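Local coordinates for Mgp-operon protein 3 (Mycoplasma pneumoniae, PDB 6RJ1) that probably takes part in cell adhesion as an extracellular, membrane-anchored adhesin of this human pathogen, at residues A[134-139]-A[449-454]; A[366-371]-A[471-476]; A[931-936]-A[941-946]. All blocks are in the same frame, centred on the assembly; numbering follows the deposited sequence.

In the fold
Interactions 1 and 2 touch, with centres about 12 Å apart, in the interior of the molecule; interaction 3 lies about 36 Å and 30 Å from them, centre to centre. Helix 446-454 links the first pair: it contributes Tyr451 to interaction 1, while His452 and Gln449 hydrogen-bond to Gly367 O and Ile369 N of interaction 2. The segments of interactions 1 and 2 alternate along the chain, so distant parts of the sequence converge beside the eight-stranded sheet containing strands 125-135 and 477-482. Interaction 3 comes later and is local, a hairpin within a separate four-stranded sheet. The adhesin thus combines a centre built by long-range contacts with a peripheral sheet built from consecutive strands.

Interaction 1 (A[134-139]-A[449-454]); sequences LALPYV and QLYHTS
Tyr451 reaches from helix 446-454 to the chain at strand 125-135 and meets both Leu134 and Leu136. Its ring is carried outward with CG anti to the backbone N (chi1 178°), which places the hydroxyl beside the strand backbone. There Tyr451 OH donates to Leu134 O at 2.6 Å. The carbonyl oxygen lies at the ring edge, and the hydroxyl lies in the carbonyl plane with a C=O...O angle of 147°. The same hydroxyl is hydrogen-bonded to Ser113 N, so a single buried group is gripped by two backbone partners, which should fix the position of the ring.

The apolar part of the contact is made by Leu136. One of its branches comes obliquely against the ring, with Leu136 CD1 3.5 Å from Tyr451 CD1. Leu134, by contrast, brings only the root of its side chain close, its CB lying 3.8 Å from Tyr451 OH. Phe84 adds an edge-to-face ring contact to Tyr451 and also packs on Leu136, so the tyrosine and the leucine share an aromatic neighbour.

Within the helix, Ser454 OG turns back to donate to Tyr451 O at 2.7 Å. Gln449 O receives both Thr453 N and Thr453 OG1, which approach from opposite faces of its plane.

The arrangement is that of a helix anchored to a sheet by a buried tyrosine. Helix 446-454 leads into strand 457-461, an edge strand, within this chain, of the eight-stranded sheet to which strand 125-135 also belongs, consistent with the beta-propeller character expected of MgpC-type adhesins.

Interaction 2 (A[366-371]-A[471-476]); sequences MGVIVP and DRVPSL
One face of the Arg472 guanidinium is occupied by the side chain of Met366. Met366 CG stands 3.3 Å above the plane, displaced toward the rim on which NH1 sits, and the distance from Met366 CG to Arg472 NH1 is 3.5 Å. The two side chains cross at about a right angle, and Met366 CG is the atom that rests on the flat group. Phe778 also touches Arg472.

Beyond the guanidinium, the methionine bends at chi3 (77°) and carries its methyl group past the stem of the arginine. Met366 CE lies 3.8 Å from Arg472 CG, and it packs equally closely on a valine, with Met366 CE 3.8 Å from Val473 CG2. That valine methyl is approached from another direction by Val368, whose CG2 is 4.2 Å from Val473 CG2. Val473 in turn rests on Thr453 of helix 446-454.

The chain turns sharply between Met366 and Val368. Gly367, the first residue after helix 360-365 with non-helical backbone angles, has positive phi (95°) and closes a Schellman motif that ends the helix, after which the chain continues as a loop through Val368.

No hydrogen bond joins the two loops. Their chemistry is van der Waals contact with an aliphatic carbon lying over one face of a cation, an arrangement in which methionine covers part of the guanidinium face without competing for its N-H groups.

Interaction 3 (A[931-936]-A[941-946]); sequences GILPLS and AVITKD
Backbone hydrogen bonds pair Gly931 with Ile943 and Leu933 with Ala941. Ile943 N donates to Gly931 O at 2.9 Å, nearly in line with the carbonyl (C=O...N 173°). The second pair is closed in both directions: Leu933 N donates to Ala941 O at 2.8 Å, and Ala941 N returns a bond of 2.9 Å to Leu933 O. Ile932 and Val942 form the non-hydrogen-bonded pair between them, where the CA-H of Ile932 points at Ala941 O, with a distance of 3.2 Å from Ile932 CA.

These two segments are the arms of a beta hairpin. Strand 928-933 is one edge of the sheet within the chain, followed by 939-945, 952-959 and, at the other edge, 962-965, so the sheet is a four-stranded antiparallel meander. The strand segments run at 153° to each other.

Apolar contacts divide between the two faces of the sheet. On one, Ile932 and Val942 lie side by side and point the same way, with Ile932 CG1 3.9 Å from Val942 CG2. Val890 touches Ile932, and Tyr888 touches Val942; both belong to strand 888-896. On the other, Leu933 and Ile943 meet at an oblique angle through their ends, Leu933 CD1 being 4.0 Å from Ile943 CD1. Leu935, already beyond the strand, leans back over the small Ala941 side chain, bringing Leu935 CD1 to 3.7 Å from Ala941 CB. Leu935 also touches Ile955 of strand 952-959.

The turn at Pro934 is consistent with this return of Leu935. Pro934 sits at the centre of an inverse gamma turn, closed by a weak bond from Leu935 N to Leu933 O, the same oxygen that accepts Ala941 N.

Interaction 1 (A[134-139]-A[449-454])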
loop_
_atom_site.group_PDB
_atom_site.type_symbol
_atom_site.label_atom_id
_atom_site.label_comp_id
_atom_site.label_asym_id
_atom_site.label_seq_id
_atom_site.Cartn_x
_atom_site.Cartn_y
_atom_site.Cartn_z
ATOM N N LEU A 134 -17.425 -11.631 6.340
ATOM C CA LEU A 134 -16.597 -11.200 5.222
ATOM C C LEU A 134 -16.039 -12.447 4.572
ATOM O O LEU A 134 -14.982 -12.945 4.950
ATOM C CB LEU A 134 -15.494 -10.233 5.678
ATOM C CG LEU A 134 -15.949 -8.937 6.359
ATOM C CD1 LEU A 134 -14.761 -8.145 6.826
ATOM C CD2 LEU A 134 -16.845 -8.091 5.442
ATOM N N ALA A 135 -16.809 -12.998 3.641
ATOM C CA ALA A 135 -16.462 -14.212 2.925
ATOM C C ALA A 135 -15.296 -14.018 1.957
ATOM O O ALA A 135 -15.133 -12.942 1.374
ATOM C CB ALA A 135 -17.676 -14.730 2.183
ATOM N N LEU A 136 -14.480 -15.077 1.802
ATOM C CA LEU A 136 -13.338 -15.156 0.902
ATOM C C LEU A 136 -13.777 -14.790 -0.540
ATOM O O LEU A 136 -14.909 -15.122 -0.922
ATOM C CB LEU A 136 -12.838 -16.615 0.885
ATOM C CG LEU A 136 -11.581 -17.040 1.667
ATOM C CD1 LEU A 136 -10.660 -15.906 2.012
ATOM C CD2 LEU A 136 -11.919 -17.921 2.817
ATOM N N PRO A 137 -12.905 -14.162 -1.377
ATOM C CA PRO A 137 -13.310 -13.886 -2.770
ATOM C C PRO A 137 -13.527 -15.190 -3.544
ATOM O O PRO A 137 -13.076 -16.246 -3.086
ATOM C CB PRO A 137 -12.138 -13.080 -3.325
ATOM C CG PRO A 137 -10.982 -13.475 -2.496
ATOM C CD PRO A 137 -11.517 -13.724 -1.125
ATOM N N TYR A 138 -14.238 -15.136 -4.686
ATOM C CA TYR A 138 -14.475 -16.352 -5.450
ATOM C C TYR A 138 -13.434 -16.594 -6.550
ATOM O O TYR A 138 -13.094 -15.689 -7.311
ATOM C CB TYR A 138 -15.906 -16.407 -6.005
ATOM C CG TYR A 138 -16.233 -17.698 -6.727
ATOM C CD1 TYR A 138 -16.737 -18.799 -6.040
ATOM C CD2 TYR A 138 -16.036 -17.823 -8.098
ATOM C CE1 TYR A 138 -17.029 -19.995 -6.701
ATOM C CE2 TYR A 138 -16.288 -19.023 -8.760
ATOM C CZ TYR A 138 -16.801 -20.100 -8.062
ATOM O OH TYR A 138 -17.076 -21.265 -8.734
ATOM N N VAL A 139 -12.958 -17.845 -6.630
ATOM C CA VAL A 139 -12.034 -18.344 -7.647
ATOM C C VAL A 139 -12.353 -19.825 -7.882
ATOM O O VAL A 139 -12.248 -20.638 -6.964
ATOM C CB VAL A 139 -10.534 -18.013 -7.408
ATOM C CG1 VAL A 139 -9.997 -18.615 -6.110
ATOM C CG2 VAL A 139 -9.683 -18.420 -8.602
ATOM N N GLN A 449 -2.648 -14.982 5.910
ATOM C CA GLN A 449 -2.090 -13.674 6.258
ATOM C C GLN A 449 -2.713 -12.592 5.422
ATOM O O GLN A 449 -2.974 -11.515 5.945
ATOM C CB GLN A 449 -0.561 -13.630 6.112
ATOM C CG GLN A 449 0.209 -14.701 6.881
ATOM C CD GLN A 449 0.233 -14.549 8.382
ATOM O OE1 GLN A 449 -0.476 -13.729 8.986
ATOM N NE2 GLN A 449 1.070 -15.350 9.015
ATOM N N LEU A 450 -2.977 -12.882 4.136
ATOM C CA LEU A 450 -3.627 -11.941 3.233
ATOM C C LEU A 450 -5.085 -11.736 3.653
ATOM O O LEU A 450 -5.562 -10.602 3.601
ATOM C CB LEU A 450 -3.525 -12.371 1.759
ATOM C CG LEU A 450 -2.139 -12.344 1.114
ATOM C CD1 LEU A 450 -2.134 -13.125 -0.180
ATOM C CD2 LEU A 450 -1.646 -10.934 0.897
ATOM N N TYR A 451 -5.776 -12.797 4.125
ATOM C CA TYR A 451 -7.151 -12.630 4.593
ATOM C C TYR A 451 -7.210 -11.763 5.856
ATOM O O TYR A 451 -7.958 -10.782 5.887
ATOM C CB TYR A 451 -7.897 -13.968 4.783
ATOM C CG TYR A 451 -9.304 -13.765 5.314
ATOM C CD1 TYR A 451 -10.346 -13.390 4.464
ATOM C CD2 TYR A 451 -9.576 -13.849 6.679
ATOM C CE1 TYR A 451 -11.623 -13.134 4.955
ATOM C CE2 TYR A 451 -10.849 -13.587 7.181
ATOM C CZ TYR A 451 -11.869 -13.238 6.315
ATOM O OH TYR A 451 -13.119 -12.998 6.815
ATOM N N HIS A 452 -6.416 -12.129 6.886
ATOM C CA HIS A 452 -6.342 -11.422 8.170
ATOM C C HIS A 452 -5.957 -9.950 8.018
ATOM O O HIS A 452 -6.575 -9.103 8.656
ATOM C CB HIS A 452 -5.388 -12.144 9.126
ATOM C CG HIS A 452 -5.502 -11.687 10.543
ATOM N ND1 HIS A 452 -4.608 -10.789 11.079
ATOM C CD2 HIS A 452 -6.408 -12.021 11.491
ATOM C CE1 HIS A 452 -4.983 -10.610 12.334
ATOM N NE2 HIS A 452 -6.065 -11.332 12.626
ATOM N N THR A 453 -4.969 -9.638 7.160
ATOM C CA THR A 453 -4.554 -8.251 6.916
ATOM C C THR A 453 -5.567 -7.477 6.038
ATOM O O THR A 453 -5.674 -6.268 6.190
ATOM C CB THR A 453 -3.113 -8.163 6.368
ATOM O OG1 THR A 453 -2.979 -8.963 5.194
ATOM C CG2 THR A 453 -2.057 -8.546 7.398
ATOM N N SER A 454 -6.301 -8.157 5.130
ATOM C CA SER A 454 -7.276 -7.500 4.243
ATOM C C SER A 454 -8.522 -6.945 4.968
ATOM O O SER A 454 -9.211 -6.073 4.429
ATOM C CB SER A 454 -7.687 -8.411 3.093
ATOM O OG SER A 454 -8.419 -9.540 3.540
#

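Interaction 2 (A[366-371]-A[471-476])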
loop_
_atom_site.group_PDB
_atom_site.type_symbol
_atom_site.label_atom_id
_atom_site.label_comp_id
_atom_site.label_asym_id
_atom_site.label_seq_id
_atom_site.Cartn_x
_atom_site.Cartn_y
_atom_site.Cartn_z
ATOM N N MET A 366 1.883 -5.499 12.690
ATOM C CA MET A 366 1.415 -5.188 11.331
ATOM C C MET A 366 0.096 -5.922 10.985
ATOM O O MET A 366 -0.470 -5.711 9.900
ATOM C CB MET A 366 2.469 -5.602 10.304
ATOM C CG MET A 366 3.666 -4.729 10.283
ATOM S SD MET A 366 4.936 -5.492 9.279
ATOM C CE MET A 366 4.304 -5.137 7.659
ATOM N N GLY A 367 -0.342 -6.800 11.884
ATOM C CA GLY A 367 -1.554 -7.578 11.698
ATOM C C GLY A 367 -1.284 -8.941 11.101
ATOM O O GLY A 367 -2.200 -9.581 10.577
ATOM N N VAL A 368 -0.022 -9.386 11.159
ATOM C CA VAL A 368 0.379 -10.697 10.661
ATOM C C VAL A 368 0.186 -11.659 11.837
ATOM O O VAL A 368 0.543 -11.316 12.971
ATOM C CB VAL A 368 1.832 -10.669 10.096
ATOM C CG1 VAL A 368 2.394 -12.069 9.889
ATOM C CG2 VAL A 368 1.903 -9.873 8.796
ATOM N N ILE A 369 -0.448 -12.816 11.592
ATOM C CA ILE A 369 -0.675 -13.831 12.630
ATOM C C ILE A 369 0.666 -14.489 12.982
ATOM O O ILE A 369 1.223 -15.236 12.172
ATOM C CB ILE A 369 -1.770 -14.879 12.242
ATOM C CG1 ILE A 369 -3.124 -14.209 11.893
ATOM C CG2 ILE A 369 -1.923 -15.966 13.336
ATOM C CD1 ILE A 369 -4.065 -15.084 11.052
ATOM N N VAL A 370 1.196 -14.160 14.166
ATOM C CA VAL A 370 2.438 -14.734 14.681
ATOM C C VAL A 370 2.067 -15.596 15.899
ATOM O O VAL A 370 1.921 -15.065 17.006
ATOM C CB VAL A 370 3.551 -13.686 14.977
ATOM C CG1 VAL A 370 4.835 -14.360 15.455
ATOM C CG2 VAL A 370 3.837 -12.821 13.751
ATOM N N PRO A 371 1.835 -16.916 15.704
ATOM C CA PRO A 371 1.460 -17.775 16.848
ATOM C C PRO A 371 2.494 -17.769 17.976
ATOM O O PRO A 371 3.693 -17.843 17.721
ATOM C CB PRO A 371 1.273 -19.162 16.217
ATOM C CG PRO A 371 1.067 -18.895 14.754
ATOM C CD PRO A 371 1.921 -17.699 14.455
ATOM N N ASP A 471 -2.266 -0.617 5.350
ATOM C CA ASP A 471 -1.257 0.186 4.661
ATOM C C ASP A 471 0.144 -0.419 4.749
ATOM O O ASP A 471 1.063 0.087 4.097
ATOM C CB ASP A 471 -1.236 1.651 5.182
ATOM C CG ASP A 471 -1.402 1.866 6.682
ATOM O OD1 ASP A 471 -0.740 1.143 7.468
ATOM O OD2 ASP A 471 -2.175 2.777 7.069
ATOM N N ARG A 472 0.315 -1.504 5.522
ATOM C CA ARG A 472 1.641 -2.065 5.680
ATOM C C ARG A 472 1.839 -3.416 5.007
ATOM O O ARG A 472 2.988 -3.814 4.824
ATOM C CB ARG A 472 2.055 -2.101 7.152
ATOM C CG ARG A 472 3.436 -1.479 7.337
ATOM C CD ARG A 472 3.436 -0.405 8.387
ATOM N NE ARG A 472 3.797 -0.941 9.696
ATOM C CZ ARG A 472 2.933 -1.111 10.688
ATOM N NH1 ARG A 472 3.340 -1.598 11.853
ATOM N NH2 ARG A 472 1.655 -0.783 10.530
ATOM N N VAL A 473 0.747 -4.115 4.616
ATOM C CA VAL A 473 0.806 -5.402 3.895
ATOM C C VAL A 473 -0.083 -5.267 2.642
ATOM O O VAL A 473 -1.198 -4.753 2.770
ATOM C CB VAL A 473 0.392 -6.613 4.781
ATOM C CG1 VAL A 473 0.343 -7.911 3.989
ATOM C CG2 VAL A 473 1.311 -6.774 5.978
ATOM N N PRO A 474 0.377 -5.704 1.430
ATOM C CA PRO A 474 -0.485 -5.590 0.236
ATOM C C PRO A 474 -1.733 -6.467 0.331
ATOM O O PRO A 474 -1.696 -7.542 0.933
ATOM C CB PRO A 474 0.437 -6.025 -0.908
ATOM C CG PRO A 474 1.443 -6.903 -0.270
ATOM C CD PRO A 474 1.679 -6.319 1.083
ATOM N N SER A 475 -2.850 -5.965 -0.207
ATOM C CA SER A 475 -4.133 -6.652 -0.205
ATOM C C SER A 475 -4.595 -6.889 -1.638
ATOM O O SER A 475 -4.512 -5.991 -2.471
ATOM C CB SER A 475 -5.165 -5.881 0.613
ATOM O OG SER A 475 -5.421 -4.591 0.089
ATOM N N LEU A 476 -5.053 -8.115 -1.920
ATOM C CA LEU A 476 -5.479 -8.560 -3.237
ATOM C C LEU A 476 -6.980 -8.434 -3.484
ATOM O O LEU A 476 -7.441 -8.618 -4.618
ATOM C CB LEU A 476 -4.999 -10.009 -3.461
ATOM C CG LEU A 476 -3.577 -10.203 -4.021
ATOM C CD1 LEU A 476 -2.488 -9.793 -3.012
ATOM C CD2 LEU A 476 -3.350 -11.638 -4.397
#

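Interaction 3 (A[931-936]-A[941-946])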
loop_
_atom_site.group_PDB
_atom_site.type_symbol
_atom_site.label_atom_id
_atom_site.label_comp_id
_atom_site.label_asym_id
_atom_site.label_seq_id
_atom_site.Cartn_x
_atom_site.Cartn_y
_atom_site.Cartn_z
ATOM N N GLY A 931 -6.805 9.035 24.885
ATOM C CA GLY A 931 -7.400 9.758 23.774
ATOM C C GLY A 931 -7.436 11.251 24.003
ATOM O O GLY A 931 -7.013 11.748 25.047
ATOM N N ILE A 932 -7.940 11.969 22.999
ATOM C CA ILE A 932 -8.085 13.424 23.002
ATOM C C ILE A 932 -9.547 13.807 22.731
ATOM O O ILE A 932 -10.143 13.345 21.753
ATOM C CB ILE A 932 -7.082 14.102 22.010
ATOM C CG1 ILE A 932 -5.624 13.724 22.351
ATOM C CG2 ILE A 932 -7.257 15.639 21.982
ATOM C CD1 ILE A 932 -4.713 13.711 21.248
ATOM N N LEU A 933 -10.120 14.653 23.599
ATOM C CA LEU A 933 -11.503 15.116 23.474
ATOM C C LEU A 933 -11.554 16.556 22.981
ATOM O O LEU A 933 -11.049 17.436 23.682
ATOM C CB LEU A 933 -12.261 15.035 24.815
ATOM C CG LEU A 933 -12.218 13.742 25.622
ATOM C CD1 LEU A 933 -12.920 13.929 26.939
ATOM C CD2 LEU A 933 -12.859 12.582 24.878
ATOM N N PRO A 934 -12.187 16.850 21.816
ATOM C CA PRO A 934 -12.313 18.255 21.395
ATOM C C PRO A 934 -13.463 18.909 22.167
ATOM O O PRO A 934 -14.615 18.889 21.724
ATOM C CB PRO A 934 -12.566 18.171 19.882
ATOM C CG PRO A 934 -12.974 16.780 19.618
ATOM C CD PRO A 934 -12.863 15.949 20.867
ATOM N N LEU A 935 -13.140 19.438 23.365
ATOM C CA LEU A 935 -14.086 20.072 24.288
ATOM C C LEU A 935 -14.835 21.261 23.687
ATOM O O LEU A 935 -15.984 21.513 24.059
ATOM C CB LEU A 935 -13.382 20.506 25.583
ATOM C CG LEU A 935 -12.720 19.426 26.432
ATOM C CD1 LEU A 935 -11.902 20.066 27.535
ATOM C CD2 LEU A 935 -13.746 18.476 27.034
ATOM N N SER A 936 -14.164 22.002 22.787
ATOM C CA SER A 936 -14.685 23.166 22.067
ATOM C C SER A 936 -13.718 23.561 20.947
ATOM O O SER A 936 -12.665 22.931 20.777
ATOM C CB SER A 936 -14.922 24.346 23.016
ATOM O OG SER A 936 -13.712 24.906 23.501
ATOM N N ALA A 941 -8.954 18.344 25.514
ATOM C CA ALA A 941 -8.494 17.577 26.669
ATOM C C ALA A 941 -7.737 16.338 26.217
ATOM O O ALA A 941 -8.157 15.660 25.280
ATOM C CB ALA A 941 -9.668 17.179 27.537
ATOM N N VAL A 942 -6.601 16.064 26.868
ATOM C CA VAL A 942 -5.718 14.944 26.550
ATOM C C VAL A 942 -5.677 13.979 27.753
ATOM O O VAL A 942 -5.091 14.296 28.794
ATOM C CB VAL A 942 -4.327 15.475 26.092
ATOM C CG1 VAL A 942 -3.358 14.345 25.773
ATOM C CG2 VAL A 942 -4.472 16.404 24.894
ATOM N N ILE A 943 -6.365 12.828 27.608
ATOM C CA ILE A 943 -6.475 11.779 28.631
ATOM C C ILE A 943 -5.249 10.863 28.568
ATOM O O ILE A 943 -4.862 10.399 27.494
ATOM C CB ILE A 943 -7.811 10.973 28.602
ATOM C CG1 ILE A 943 -9.041 11.784 28.052
ATOM C CG2 ILE A 943 -8.103 10.354 29.958
ATOM C CD1 ILE A 943 -9.482 13.113 28.713
ATOM N N THR A 944 -4.670 10.586 29.740
ATOM C CA THR A 944 -3.437 9.836 29.895
ATOM C C THR A 944 -3.511 8.786 31.027
ATOM O O THR A 944 -4.210 8.976 32.020
ATOM C CB THR A 944 -2.302 10.878 30.051
ATOM O OG1 THR A 944 -1.652 11.046 28.791
ATOM C CG2 THR A 944 -1.301 10.562 31.157
ATOM N N LYS A 945 -2.760 7.692 30.850
ATOM C CA LYS A 945 -2.591 6.572 31.770
ATOM C C LYS A 945 -1.107 6.457 32.148
ATOM O O LYS A 945 -0.223 6.822 31.365
ATOM C CB LYS A 945 -3.021 5.257 31.103
ATOM C CG LYS A 945 -4.518 5.098 30.884
ATOM C CD LYS A 945 -4.854 3.815 30.102
ATOM C CE LYS A 945 -4.727 3.947 28.598
ATOM N NZ LYS A 945 -5.228 2.734 27.900
ATOM N N ASP A 946 -0.850 5.905 33.339
ATOM C CA ASP A 946 0.474 5.649 33.915
ATOM C C ASP A 946 0.253 4.531 34.945
ATOM O O ASP A 946 0.985 3.539 34.983
ATOM C CB ASP A 946 1.007 6.938 34.588
ATOM C CG ASP A 946 2.342 6.813 35.297
ATOM O OD1 ASP A 946 2.352 6.393 36.478
ATOM O OD2 ASP A 946 3.375 7.168 34.684
#